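PDB 4N6F: putative thiosugar synthase from Amycolatopsis orientalis, which probably builds a 2-thiosugar by adding sulfur, delivered by a sulfur-carrier protein, to a phosphorylated sugar held in a ThiG-like TIM barrel. Local coordinates for residues A[205-208]-A[213-216]; A[141-146]-A[151-156]; A[85-88]-A[92-95]; A[13-18]-A[158-163]; A[127-132]-A[137-142]. One frame throughout, in Å; residues are numbered along the deposited sequence.

Interaction 1. Residues A[205-208]-A[213-216]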
loop_
_atom_site.group_PDB
_atom_site.type_symbol
_atom_site.label_atom_id
_atom_site.label_comp_id
_atom_site.label_asym_id
_atom_site.label_seq_id
_atom_site.Cartn_x
_atom_site.Cartn_y
_atom_site.Cartn_z
ATOM N N GLU A 205 -2.577 3.850 2.074
ATOM C CA GLU A 205 -3.325 5.068 1.798
ATOM C C GLU A 205 -3.293 6.046 2.986
ATOM O O GLU A 205 -3.042 7.230 2.802
ATOM C CB GLU A 205 -4.774 4.751 1.413
ATOM C CG GLU A 205 -5.559 5.982 0.970
ATOM C CD GLU A 205 -6.985 5.675 0.562
ATOM O OE1 GLU A 205 -7.706 6.633 0.203
ATOM O OE2 GLU A 205 -7.396 4.491 0.604
ATOM N N ALA A 206 -3.541 5.550 4.194
ATOM C CA ALA A 206 -3.526 6.407 5.377
ATOM C C ALA A 206 -2.206 7.150 5.504
ATOM O O ALA A 206 -2.199 8.344 5.757
ATOM C CB ALA A 206 -3.774 5.601 6.634
ATOM N N MET A 207 -1.099 6.447 5.310
ATOM C CA MET A 207 0.218 7.055 5.445
ATOM C C MET A 207 0.473 8.104 4.368
ATOM O O MET A 207 1.133 9.123 4.631
ATOM C CB MET A 207 1.311 5.991 5.400
ATOM C CG MET A 207 1.155 4.893 6.440
ATOM S SD MET A 207 1.053 5.490 8.134
ATOM C CE MET A 207 2.746 5.961 8.412
ATOM N N GLU A 208 -0.068 7.878 3.171
ATOM C CA GLU A 208 0.077 8.841 2.077
ATOM C C GLU A 208 -0.754 10.103 2.286
ATOM O O GLU A 208 -0.527 11.096 1.619
ATOM C CB GLU A 208 -0.224 8.196 0.723
ATOM C CG GLU A 208 0.828 7.164 0.357
ATOM C CD GLU A 208 0.719 6.630 -1.058
ATOM O OE1 GLU A 208 -0.203 7.019 -1.811
ATOM O OE2 GLU A 208 1.578 5.811 -1.422
ATOM N N ALA A 213 0.337 6.865 11.872
ATOM C CA ALA A 213 0.099 5.451 12.119
ATOM C C ALA A 213 -1.344 5.080 11.806
ATOM O O ALA A 213 -2.200 5.948 11.530
ATOM C CB ALA A 213 0.423 5.106 13.573
ATOM N N THR A 214 -1.595 3.779 11.865
ATOM C CA THR A 214 -2.909 3.212 11.647
ATOM C C THR A 214 -3.210 2.221 12.762
ATOM O O THR A 214 -2.331 1.469 13.178
ATOM C CB THR A 214 -2.947 2.469 10.303
ATOM O OG1 THR A 214 -2.544 3.369 9.268
ATOM C CG2 THR A 214 -4.340 1.970 9.993
ATOM N N LEU A 215 -4.446 2.224 13.247
ATOM C CA LEU A 215 -4.872 1.239 14.229
ATOM C C LEU A 215 -5.789 0.270 13.522
ATOM O O LEU A 215 -6.764 0.676 12.891
ATOM C CB LEU A 215 -5.574 1.877 15.421
ATOM C CG LEU A 215 -5.835 0.906 16.584
ATOM C CD1 LEU A 215 -5.770 1.620 17.932
ATOM C CD2 LEU A 215 -7.159 0.172 16.450
ATOM N N VAL A 216 -5.458 -0.990 13.610
ATOM C CA VAL A 216 -6.220 -2.039 13.006
ATOM C C VAL A 216 -6.681 -3.047 14.035
ATOM O O VAL A 216 -6.052 -3.237 15.025
ATOM C CB VAL A 216 -5.460 -2.732 11.884
ATOM C CG1 VAL A 216 -5.052 -1.726 10.849
ATOM C CG2 VAL A 216 -4.257 -3.464 12.395
#
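Met207 lays its sulfur over the start of strand 213-216, with SD 4.0 Å from the backbone N of Ala213. Its chain is curled: CG lies anti to the carbonyl carbon (chi1 -56°), and further bends at chi2 and chi3 turn the thioether toward the strand. One helical step earlier, Ala206 points its methyl toward Thr214, CB to OG1 being 3.7 Å. A small residue suits this place, for the CA atoms of Ala206 and Thr214 are 7.1 Å apart. Thr214, beta-branched and so at ease in a strand, presents its hydroxyl to the helix. The two segments close the beta-alpha-beta unit of strand 191-194, helix 200-208 and strand 213-216 in the TIM barrel; Leu241 of helix 226-245 also packs on Met207. Across this seam the chemistry is van der Waals contact of methyl and thioether with a hydroxyl and a peptide N, so between these segments the fit depends on shape rather than on directed bonds.

Interaction 2. Residues A[141-146]-A[151-156]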
loop_
_atom_site.group_PDB
_atom_site.type_symbol
_atom_site.label_atom_id
_atom_site.label_comp_id
_atom_site.label_asym_id
_atom_site.label_seq_id
_atom_site.Cartn_x
_atom_site.Cartn_y
_atom_site.Cartn_z
ATOM N N PRO A 141 -7.501 10.379 21.988
ATOM C CA PRO A 141 -8.930 10.289 21.720
ATOM C C PRO A 141 -9.265 9.906 20.283
ATOM O O PRO A 141 -8.468 10.125 19.374
ATOM C CB PRO A 141 -9.448 11.694 22.052
ATOM C CG PRO A 141 -8.266 12.595 21.941
ATOM C CD PRO A 141 -7.036 11.776 22.117
ATOM N N PHE A 142 -10.455 9.340 20.107
ATOM C CA PHE A 142 -10.969 8.897 18.814
ATOM C C PHE A 142 -12.102 9.844 18.439
ATOM O O PHE A 142 -13.007 10.082 19.250
ATOM C CB PHE A 142 -11.490 7.463 18.965
ATOM C CG PHE A 142 -11.788 6.746 17.670
ATOM C CD1 PHE A 142 -11.148 7.063 16.485
ATOM C CD2 PHE A 142 -12.677 5.687 17.669
ATOM C CE1 PHE A 142 -11.430 6.369 15.316
ATOM C CE2 PHE A 142 -12.969 4.989 16.503
ATOM C CZ PHE A 142 -12.342 5.328 15.323
ATOM N N ILE A 143 -12.029 10.414 17.236
ATOM C CA ILE A 143 -13.056 11.329 16.742
ATOM C C ILE A 143 -13.421 11.064 15.288
ATOM O O ILE A 143 -12.634 10.489 14.517
ATOM C CB ILE A 143 -12.637 12.818 16.864
ATOM C CG1 ILE A 143 -11.393 13.129 16.028
ATOM C CG2 ILE A 143 -12.388 13.185 18.321
ATOM C CD1 ILE A 143 -11.190 14.604 15.749
ATOM N N LEU A 144 -14.643 11.466 14.931
ATOM C CA LEU A 144 -15.024 11.684 13.549
ATOM C C LEU A 144 -14.257 12.884 13.037
ATOM O O LEU A 144 -14.085 13.866 13.774
ATOM C CB LEU A 144 -16.529 11.957 13.417
ATOM C CG LEU A 144 -17.494 10.891 13.934
ATOM C CD1 LEU A 144 -18.937 11.341 13.737
ATOM C CD2 LEU A 144 -17.247 9.566 13.241
ATOM N N PRO A 145 -13.794 12.820 11.775
ATOM C CA PRO A 145 -12.979 13.905 11.247
ATOM C C PRO A 145 -13.743 15.219 11.270
ATOM O O PRO A 145 -14.629 15.444 10.455
ATOM C CB PRO A 145 -12.659 13.456 9.811
ATOM C CG PRO A 145 -13.663 12.402 9.481
ATOM C CD PRO A 145 -14.012 11.750 10.786
ATOM N N ASP A 146 -13.433 16.046 12.254
ATOM C CA ASP A 146 -14.029 17.358 12.389
ATOM C C ASP A 146 -12.959 18.287 12.929
ATOM O O ASP A 146 -12.366 18.041 13.976
ATOM C CB ASP A 146 -15.228 17.344 13.333
ATOM C CG ASP A 146 -15.818 18.719 13.526
ATOM O OD1 ASP A 146 -16.424 19.228 12.570
ATOM O OD2 ASP A 146 -15.672 19.305 14.620
ATOM N N ARG A 151 -9.068 20.652 16.756
ATOM C CA ARG A 151 -8.409 21.818 17.329
ATOM C C ARG A 151 -8.618 21.967 18.835
ATOM O O ARG A 151 -7.692 22.341 19.563
ATOM C CB ARG A 151 -8.857 23.093 16.610
ATOM C CG ARG A 151 -8.364 23.176 15.180
ATOM C CD ARG A 151 -8.772 24.494 14.538
ATOM N NE ARG A 151 -8.119 24.696 13.245
ATOM C CZ ARG A 151 -8.515 25.573 12.325
ATOM N NH1 ARG A 151 -9.588 26.336 12.526
ATOM N NH2 ARG A 151 -7.857 25.671 11.180
ATOM N N ALA A 152 -9.828 21.708 19.308
ATOM C CA ALA A 152 -10.076 21.744 20.744
ATOM C C ALA A 152 -9.226 20.674 21.437
ATOM O O ALA A 152 -8.705 20.894 22.532
ATOM C CB ALA A 152 -11.556 21.523 21.027
ATOM N N LEU A 153 -9.078 19.514 20.796
ATOM C CA LEU A 153 -8.294 18.425 21.389
ATOM C C LEU A 153 -6.803 18.728 21.403
ATOM O O LEU A 153 -6.112 18.414 22.373
ATOM C CB LEU A 153 -8.601 17.079 20.715
ATOM C CG LEU A 153 -10.002 16.564 21.061
ATOM C CD1 LEU A 153 -10.356 15.356 20.213
ATOM C CD2 LEU A 153 -10.165 16.247 22.545
ATOM N N GLU A 154 -6.306 19.373 20.354
ATOM C CA GLU A 154 -4.920 19.827 20.361
ATOM C C GLU A 154 -4.709 20.885 21.442
ATOM O O GLU A 154 -3.736 20.839 22.176
ATOM C CB GLU A 154 -4.486 20.364 18.992
ATOM C CG GLU A 154 -3.092 20.993 19.027
ATOM C CD GLU A 154 -2.506 21.305 17.655
ATOM O OE1 GLU A 154 -3.233 21.270 16.635
ATOM O OE2 GLU A 154 -1.289 21.585 17.597
ATOM N N GLU A 155 -5.622 21.838 21.546
ATOM C CA GLU A 155 -5.498 22.879 22.566
ATOM C C GLU A 155 -5.491 22.304 23.979
ATOM O O GLU A 155 -4.710 22.745 24.827
ATOM C CB GLU A 155 -6.621 23.910 22.428
ATOM C CG GLU A 155 -6.452 25.120 23.336
ATOM C CD GLU A 155 -7.543 26.157 23.147
ATOM O OE1 GLU A 155 -8.726 25.834 23.391
ATOM O OE2 GLU A 155 -7.213 27.295 22.756
ATOM N N ALA A 156 -6.346 21.314 24.228
ATOM C CA ALA A 156 -6.365 20.623 25.531
ATOM C C ALA A 156 -5.072 19.862 25.838
ATOM O O ALA A 156 -4.808 19.526 26.986
ATOM C CB ALA A 156 -7.560 19.681 25.620
#
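Leu153 drives its CD1 methyl between Ile143 and Pro141, and the contact rests on these apolar touches. The tighter is with the beta-branch of Ile143, whose CG2 lies 3.5 Å from CD1 of Leu153; the other is with the proline ring, where CG of Pro141 stands 3.9 Å from the same methyl. CG2 of Ile143 is anti to the carbonyl carbon because chi1 of 62° places CG1 between N and C, and this turns the short branch toward the helix. In both pairs the side chains run past one another in opposite directions, an interleaving that suits a branched leucine between a beta-branched isoleucine and a rigid proline ring. Between the two segments the contact is wholly apolar; beside it, Asp146 at the N-cap position is hydrogen-bonded through OD2 to OG1 of Thr149. Leu153 also packs against Ala129 of helix 122-134 and Leu161 of strand 161-164, so helix 147-156 lies over strand 138-143, wedged against the preceding helix and the next strand of the barrel.

Interaction 3. Residues A[85-88]-A[92-95]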
loop_
_atom_site.group_PDB
_atom_site.type_symbol
_atom_site.label_atom_id
_atom_site.label_comp_id
_atom_site.label_asym_id
_atom_site.label_seq_id
_atom_site.Cartn_x
_atom_site.Cartn_y
_atom_site.Cartn_z
ATOM N N SER A 85 -12.549 1.855 25.893
ATOM C CA SER A 85 -13.455 1.389 24.828
ATOM C C SER A 85 -14.566 0.434 25.304
ATOM O O SER A 85 -15.546 0.231 24.592
ATOM C CB SER A 85 -12.672 0.747 23.676
ATOM O OG SER A 85 -12.089 -0.479 24.064
ATOM N N PHE A 86 -14.414 -0.148 26.490
ATOM C CA PHE A 86 -15.457 -1.009 27.054
ATOM C C PHE A 86 -16.555 -0.211 27.739
ATOM O O PHE A 86 -17.673 -0.697 27.883
ATOM C CB PHE A 86 -14.852 -2.038 28.008
ATOM C CG PHE A 86 -14.141 -3.145 27.299
ATOM C CD1 PHE A 86 -14.857 -4.195 26.740
ATOM C CD2 PHE A 86 -12.761 -3.123 27.151
ATOM C CE1 PHE A 86 -14.208 -5.217 26.062
ATOM C CE2 PHE A 86 -12.109 -4.139 26.474
ATOM C CZ PHE A 86 -12.832 -5.188 25.930
ATOM N N ALA A 87 -16.234 1.011 28.153
ATOM C CA ALA A 87 -17.217 1.913 28.754
ATOM C C ALA A 87 -18.162 2.466 27.684
ATOM O O ALA A 87 -17.734 2.769 26.571
ATOM C CB ALA A 87 -16.512 3.049 29.478
ATOM N N ARG A 88 -19.442 2.599 28.040
ATOM C CA ARG A 88 -20.490 3.003 27.098
ATOM C C ARG A 88 -20.929 4.470 27.257
ATOM O O ARG A 88 -21.412 5.078 26.298
ATOM C CB ARG A 88 -21.700 2.069 27.234
ATOM C CG ARG A 88 -22.664 2.120 26.058
ATOM C CD ARG A 88 -23.782 1.089 26.174
ATOM N NE ARG A 88 -23.398 -0.212 25.616
ATOM C CZ ARG A 88 -23.544 -0.580 24.340
ATOM N NH1 ARG A 88 -24.077 0.244 23.437
ATOM N NH2 ARG A 88 -23.152 -1.794 23.958
ATOM N N SER A 92 -18.608 6.644 32.589
ATOM C CA SER A 92 -17.945 5.351 32.738
ATOM C C SER A 92 -16.501 5.406 32.217
ATOM O O SER A 92 -15.593 4.814 32.820
ATOM C CB SER A 92 -18.749 4.265 32.024
ATOM O OG SER A 92 -18.130 2.992 32.159
ATOM N N ALA A 93 -16.299 6.131 31.111
ATOM C CA ALA A 93 -14.961 6.339 30.546
ATOM C C ALA A 93 -14.063 7.111 31.512
ATOM O O ALA A 93 -12.904 6.741 31.722
ATOM C CB ALA A 93 -15.047 7.060 29.204
ATOM N N LEU A 94 -14.602 8.174 32.110
ATOM C CA LEU A 94 -13.857 8.935 33.116
ATOM C C LEU A 94 -13.470 8.067 34.301
ATOM O O LEU A 94 -12.344 8.138 34.792
ATOM C CB LEU A 94 -14.667 10.136 33.610
ATOM C CG LEU A 94 -14.841 11.258 32.590
ATOM C CD1 LEU A 94 -15.890 12.251 33.072
ATOM C CD2 LEU A 94 -13.511 11.953 32.313
ATOM N N ARG A 95 -14.403 7.241 34.759
ATOM C CA ARG A 95 -14.127 6.365 35.895
ATOM C C ARG A 95 -13.130 5.271 35.546
ATOM O O ARG A 95 -12.257 4.980 36.345
ATOM C CB ARG A 95 -15.417 5.767 36.453
ATOM C CG ARG A 95 -16.295 6.793 37.149
ATOM C CD ARG A 95 -17.639 6.193 37.523
ATOM N NE ARG A 95 -17.451 5.164 38.541
ATOM C CZ ARG A 95 -17.360 5.398 39.849
ATOM N NH1 ARG A 95 -17.165 4.384 40.684
ATOM N NH2 ARG A 95 -17.476 6.630 40.329
#
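With its OG anti to the backbone N (chi1 -180°), Ser92 swings the hydroxyl out from helix 90-104 toward Ala87, whose extended backbone (psi 142°) leads the chain up to the start of the helix. The two meet closely: OG of Ser92 lies 3.1 Å from CB of Ala87, a tight methyl-to-hydroxyl packing contact, not a hydrogen bond. That methyl also sits over the helix backbone, 3.5 Å from N of Ala93, and faces the Ala93 methyl more loosely, CB to CB 4.3 Å. Small residues suit these places, because the CA atoms of Ala87 and Ala93 are 5.3 Å apart. Close by, OG1 of Thr89, just before the helix, is hydrogen-bonded to N of Ser92 in the first turn. At the other end of the loop Ser85 touches the bound fructose 6-phosphate and bonds to Glu31. This is a loop between strand 79-83 and helix 90-104 of a TIM barrel, of the kind that lines the substrate pocket at the C-terminal ends of the strands.

Interaction 4. Residues A[13-18]-A[158-163]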
loop_
_atom_site.group_PDB
_atom_site.type_symbol
_atom_site.label_atom_id
_atom_site.label_comp_id
_atom_site.label_asym_id
_atom_site.label_seq_id
_atom_site.Cartn_x
_atom_site.Cartn_y
_atom_site.Cartn_z
ATOM N N PRO A 13 10.851 7.839 16.036
ATOM C CA PRO A 13 9.581 7.804 16.759
ATOM C C PRO A 13 8.658 8.905 16.231
ATOM O O PRO A 13 9.114 10.010 15.974
ATOM C CB PRO A 13 9.980 8.058 18.222
ATOM C CG PRO A 13 11.467 8.242 18.243
ATOM C CD PRO A 13 11.932 8.440 16.832
ATOM N N TRP A 14 7.381 8.584 16.039
ATOM C CA TRP A 14 6.384 9.560 15.595
ATOM C C TRP A 14 5.671 10.181 16.795
ATOM O O TRP A 14 4.921 11.136 16.645
ATOM C CB TRP A 14 5.364 8.926 14.631
ATOM C CG TRP A 14 4.698 7.665 15.148
ATOM C CD1 TRP A 14 5.167 6.388 15.038
ATOM C CD2 TRP A 14 3.464 7.577 15.861
ATOM N NE1 TRP A 14 4.308 5.511 15.648
ATOM C CE2 TRP A 14 3.249 6.212 16.157
ATOM C CE3 TRP A 14 2.515 8.516 16.279
ATOM C CZ2 TRP A 14 2.123 5.764 16.841
ATOM C CZ3 TRP A 14 1.392 8.071 16.961
ATOM C CH2 TRP A 14 1.207 6.705 17.235
ATOM N N LEU A 15 5.899 9.617 17.976
ATOM C CA LEU A 15 5.320 10.118 19.205
ATOM C C LEU A 15 6.217 9.717 20.361
ATOM O O LEU A 15 6.788 8.614 20.377
ATOM C CB LEU A 15 3.917 9.539 19.417
ATOM C CG LEU A 15 3.152 9.975 20.671
ATOM C CD1 LEU A 15 2.884 11.473 20.656
ATOM C CD2 LEU A 15 1.850 9.195 20.778
ATOM N N LYS A 16 6.344 10.617 21.326
ATOM C CA LYS A 16 7.090 10.327 22.538
ATOM C C LYS A 16 6.324 10.878 23.734
ATOM O O LYS A 16 5.890 12.016 23.709
ATOM C CB LYS A 16 8.490 10.943 22.473
ATOM C CG LYS A 16 9.395 10.429 23.580
ATOM C CD LYS A 16 10.828 10.919 23.436
ATOM C CE LYS A 16 11.730 10.132 24.373
ATOM N NZ LYS A 16 12.538 11.034 25.207
ATOM N N ILE A 17 6.130 10.075 24.771
ATOM C CA ILE A 17 5.433 10.549 25.976
ATOM C C ILE A 17 6.292 10.183 27.150
ATOM O O ILE A 17 6.498 9.002 27.416
ATOM C CB ILE A 17 4.028 9.940 26.132
ATOM C CG1 ILE A 17 3.172 10.290 24.922
ATOM C CG2 ILE A 17 3.371 10.440 27.418
ATOM C CD1 ILE A 17 1.897 9.496 24.797
ATOM N N GLY A 18 6.817 11.192 27.841
ATOM C CA GLY A 18 7.844 10.956 28.849
ATOM C C GLY A 18 9.017 10.256 28.198
ATOM O O GLY A 18 9.482 10.677 27.123
ATOM N N CYS A 158 -3.865 16.990 24.008
ATOM C CA CYS A 158 -3.857 15.575 23.673
ATOM C C CYS A 158 -2.554 15.197 22.956
ATOM O O CYS A 158 -1.971 16.016 22.246
ATOM C CB CYS A 158 -5.102 15.216 22.870
ATOM S SG CYS A 158 -6.614 15.349 23.887
ATOM N N ALA A 159 -2.079 13.970 23.186
ATOM C CA ALA A 159 -0.798 13.519 22.644
ATOM C C ALA A 159 -0.888 13.229 21.147
ATOM O O ALA A 159 0.016 13.553 20.383
ATOM C CB ALA A 159 -0.320 12.278 23.390
ATOM N N ALA A 160 -1.986 12.605 20.743
ATOM C CA ALA A 160 -2.216 12.212 19.361
ATOM C C ALA A 160 -3.720 12.074 19.168
ATOM O O ALA A 160 -4.467 11.965 20.145
ATOM C CB ALA A 160 -1.527 10.893 19.056
ATOM N N LEU A 161 -4.148 12.098 17.912
ATOM C CA LEU A 161 -5.557 12.027 17.546
ATOM C C LEU A 161 -5.811 10.793 16.729
ATOM O O LEU A 161 -5.168 10.591 15.710
ATOM C CB LEU A 161 -5.933 13.212 16.657
ATOM C CG LEU A 161 -6.854 14.281 17.194
ATOM C CD1 LEU A 161 -7.237 15.203 16.048
ATOM C CD2 LEU A 161 -8.100 13.656 17.817
ATOM N N ARG A 162 -6.758 9.983 17.154
ATOM C CA ARG A 162 -7.235 8.890 16.323
ATOM C C ARG A 162 -8.457 9.416 15.578
ATOM O O ARG A 162 -9.362 10.005 16.187
ATOM C CB ARG A 162 -7.557 7.660 17.173
ATOM C CG ARG A 162 -6.345 7.096 17.917
ATOM C CD ARG A 162 -6.711 6.492 19.273
ATOM N NE ARG A 162 -7.774 5.503 19.130
ATOM C CZ ARG A 162 -8.815 5.352 19.954
ATOM N NH1 ARG A 162 -9.728 4.427 19.678
ATOM N NH2 ARG A 162 -8.970 6.109 21.031
ATOM N N VAL A 163 -8.463 9.226 14.260
ATOM C CA VAL A 163 -9.485 9.807 13.386
ATOM C C VAL A 163 -10.157 8.695 12.572
ATOM O O VAL A 163 -9.482 7.853 11.992
ATOM C CB VAL A 163 -8.849 10.867 12.451
ATOM C CG1 VAL A 163 -9.854 11.386 11.443
ATOM C CG2 VAL A 163 -8.300 12.027 13.274
#
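Leu15 reaches from strand 15-17 to the chain just ahead of strand 161-164, and each part of it has its own neighbour. CB lies over one face of the Trp14 indole, 3.5 Å above the plane and offset toward the rim. Beyond it CG is anti to the backbone N (chi1 -180°), which throws the isopropyl fork forward to the other segment. There the branches part. CD1 rests 3.6 Å from the carbonyl O of Ala159, with that residue's CB farther off at 4.3 Å, while CD2 meets the methyl of Ala160 at 4.2 Å. A forked leucine is well matched to two adjacent alanines, whose short side chains let strand 15-17 come close to the loop that leads into strand 161-164. Two residues on, Ile17 points the same way and extends its CD1 to within 3.8 Å of CB of Ala159, so the Ala159 methyl is approached by two aliphatic tips. Phe22 of strand 20-22 packs on both Leu15 and Ile17, and the backbones of Trp14 and Leu15 both face it, forming a classic beta bulge. On the barrel side, Ala159 is bonded through its backbone to Leu139, and Arg162, farther along, touches the bound fructose 6-phosphate. The arrangement is that of an N-terminal beta hairpin laid across the N-terminal end of a TIM barrel, an apolar plug over the strand starts.

Interaction 5. Residues A[127-132]-A[137-142]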
loop_
_atom_site.group_PDB
_atom_site.type_symbol
_atom_site.label_atom_id
_atom_site.label_comp_id
_atom_site.label_asym_id
_atom_site.label_seq_id
_atom_site.Cartn_x
_atom_site.Cartn_y
_atom_site.Cartn_z
ATOM N N GLU A 127 -15.252 16.857 26.079
ATOM C CA GLU A 127 -15.512 17.078 27.511
ATOM C C GLU A 127 -14.685 16.133 28.373
ATOM O O GLU A 127 -14.034 16.557 29.323
ATOM C CB GLU A 127 -16.995 16.874 27.839
ATOM C CG GLU A 127 -17.938 17.927 27.277
ATOM C CD GLU A 127 -19.399 17.489 27.343
ATOM O OE1 GLU A 127 -19.772 16.759 28.296
ATOM O OE2 GLU A 127 -20.174 17.865 26.433
ATOM N N ALA A 128 -14.711 14.846 28.033
ATOM C CA ALA A 128 -13.922 13.846 28.765
ATOM C C ALA A 128 -12.427 14.172 28.691
ATOM O O ALA A 128 -11.708 14.085 29.694
ATOM C CB ALA A 128 -14.189 12.450 28.220
ATOM N N ALA A 129 -11.968 14.584 27.511
ATOM C CA ALA A 129 -10.546 14.892 27.322
ATOM C C ALA A 129 -10.091 16.018 28.236
ATOM O O ALA A 129 -9.090 15.886 28.937
ATOM C CB ALA A 129 -10.258 15.229 25.863
ATOM N N ARG A 130 -10.832 17.122 28.247
ATOM C CA ARG A 130 -10.503 18.268 29.121
ATOM C C ARG A 130 -10.457 17.887 30.597
ATOM O O ARG A 130 -9.560 18.299 31.329
ATOM C CB ARG A 130 -11.507 19.405 28.917
ATOM C CG ARG A 130 -11.306 20.164 27.618
ATOM C CD ARG A 130 -12.454 21.120 27.344
ATOM N NE ARG A 130 -12.215 21.895 26.126
ATOM C CZ ARG A 130 -13.154 22.496 25.394
ATOM N NH1 ARG A 130 -14.441 22.435 25.733
ATOM N NH2 ARG A 130 -12.800 23.169 24.305
ATOM N N GLU A 131 -11.415 17.081 31.033
ATOM C CA GLU A 131 -11.443 16.657 32.435
ATOM C C GLU A 131 -10.238 15.775 32.768
ATOM O O GLU A 131 -9.601 15.953 33.808
ATOM C CB GLU A 131 -12.744 15.927 32.737
ATOM C CG GLU A 131 -13.113 15.903 34.205
ATOM C CD GLU A 131 -14.513 15.355 34.427
ATOM O OE1 GLU A 131 -14.643 14.390 35.209
ATOM O OE2 GLU A 131 -15.471 15.874 33.803
ATOM N N LEU A 132 -9.911 14.831 31.883
ATOM C CA LEU A 132 -8.738 13.970 32.112
ATOM C C LEU A 132 -7.412 14.707 31.966
ATOM O O LEU A 132 -6.456 14.386 32.667
ATOM C CB LEU A 132 -8.784 12.735 31.219
ATOM C CG LEU A 132 -9.902 11.757 31.605
ATOM C CD1 LEU A 132 -10.012 10.613 30.616
ATOM C CD2 LEU A 132 -9.709 11.209 33.013
ATOM N N MET A 137 -3.476 13.285 32.743
ATOM C CA MET A 137 -3.473 12.089 31.898
ATOM C C MET A 137 -3.050 12.442 30.466
ATOM O O MET A 137 -3.324 13.539 29.969
ATOM C CB MET A 137 -4.837 11.409 31.890
ATOM C CG MET A 137 -5.214 10.791 33.224
ATOM S SD MET A 137 -6.194 9.291 33.046
ATOM C CE MET A 137 -4.896 8.093 32.764
ATOM N N GLU A 138 -2.383 11.499 29.815
ATOM C CA GLU A 138 -1.953 11.662 28.432
ATOM C C GLU A 138 -2.934 10.909 27.549
ATOM O O GLU A 138 -3.178 9.728 27.771
ATOM C CB GLU A 138 -0.531 11.142 28.263
ATOM C CG GLU A 138 0.528 11.976 28.996
ATOM C CD GLU A 138 0.950 13.248 28.254
ATOM O OE1 GLU A 138 1.708 14.042 28.853
ATOM O OE2 GLU A 138 0.561 13.465 27.075
ATOM N N LEU A 139 -3.497 11.588 26.547
ATOM C CA LEU A 139 -4.684 11.090 25.857
ATOM C C LEU A 139 -4.519 10.912 24.368
ATOM O O LEU A 139 -3.930 11.754 23.696
ATOM C CB LEU A 139 -5.873 12.025 26.093
ATOM C CG LEU A 139 -6.229 12.307 27.548
ATOM C CD1 LEU A 139 -7.392 13.276 27.582
ATOM C CD2 LEU A 139 -6.585 11.032 28.301
ATOM N N LEU A 140 -5.077 9.804 23.876
ATOM C CA LEU A 140 -5.250 9.529 22.467
ATOM C C LEU A 140 -6.746 9.288 22.223
ATOM O O LEU A 140 -7.217 8.138 22.259
ATOM C CB LEU A 140 -4.419 8.315 22.045
ATOM C CG LEU A 140 -2.891 8.483 22.046
ATOM C CD1 LEU A 140 -2.282 8.225 23.407
ATOM C CD2 LEU A 140 -2.254 7.537 21.042
ATOM N N PRO A 141 -7.501 10.379 21.988
ATOM C CA PRO A 141 -8.930 10.289 21.720
ATOM C C PRO A 141 -9.265 9.906 20.283
ATOM O O PRO A 141 -8.468 10.125 19.374
ATOM C CB PRO A 141 -9.448 11.694 22.052
ATOM C CG PRO A 141 -8.266 12.595 21.941
ATOM C CD PRO A 141 -7.036 11.776 22.117
ATOM N N PHE A 142 -10.455 9.340 20.107
ATOM C CA PHE A 142 -10.969 8.897 18.814
ATOM C C PHE A 142 -12.102 9.844 18.439
ATOM O O PHE A 142 -13.007 10.082 19.250
ATOM C CB PHE A 142 -11.490 7.463 18.965
ATOM C CG PHE A 142 -11.788 6.746 17.670
ATOM C CD1 PHE A 142 -11.148 7.063 16.485
ATOM C CD2 PHE A 142 -12.677 5.687 17.669
ATOM C CE1 PHE A 142 -11.430 6.369 15.316
ATOM C CE2 PHE A 142 -12.969 4.989 16.503
ATOM C CZ PHE A 142 -12.342 5.328 15.323
#
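Leu139 inserts its forked end between Ala129 and Leu132, where helix 122-134 packs on strand 138-143 in a beta-alpha-beta unit of the TIM barrel. Its CD1 is the apolar centre, 3.9 Å from CB of Ala129 and equally far from CB of Leu132. The small Ala129 admits that methyl so deeply that CD1 of Leu139 comes 3.4 Å from the backbone O of Ala129. Leu132 crosses Leu139 at about a right angle; its CG, anti to its own carbonyl carbon (chi1 -69°), carries the branches across that neighbour and beside Leu109 and Leu111 of strand 108-111. An alanine in place of Leu139 would probably leave a gap between helix and strand, with Ala129 and Leu132 deprived of their common partner. Farther out, Met137 runs alongside Leu132 in the same direction, its SD 4.0 Å from CD2 of Leu132. At the polar edge N of Met137 donates a hydrogen bond to O of Leu132 over 3.2 Å.

Interactions 2 and 5 share Pro141 and Phe142 on strand 138-143, their centres 9 Å apart, and their helices meet where CD2 of Leu153 lies 3.5 Å from CB of Ala129. Interaction 4 joins them through the neighbouring strand 161-164: N of Arg162 is 2.8 Å from O of Pro141, a probable hydrogen bond. Interaction 3 reaches interaction 5 through Leu94, which packs on Leu132, while interaction 1, across the chain's centre from both, touches interaction 4 at Trp14 and Ala213. The bound fructose 6-phosphate touches Ser85, Phe142, Arg162 and Val216; the packing side chains lie farther back, Thr214 about 8 Å, Pro141 and Ala87 about 11 Å and Leu139 about 13 Å away.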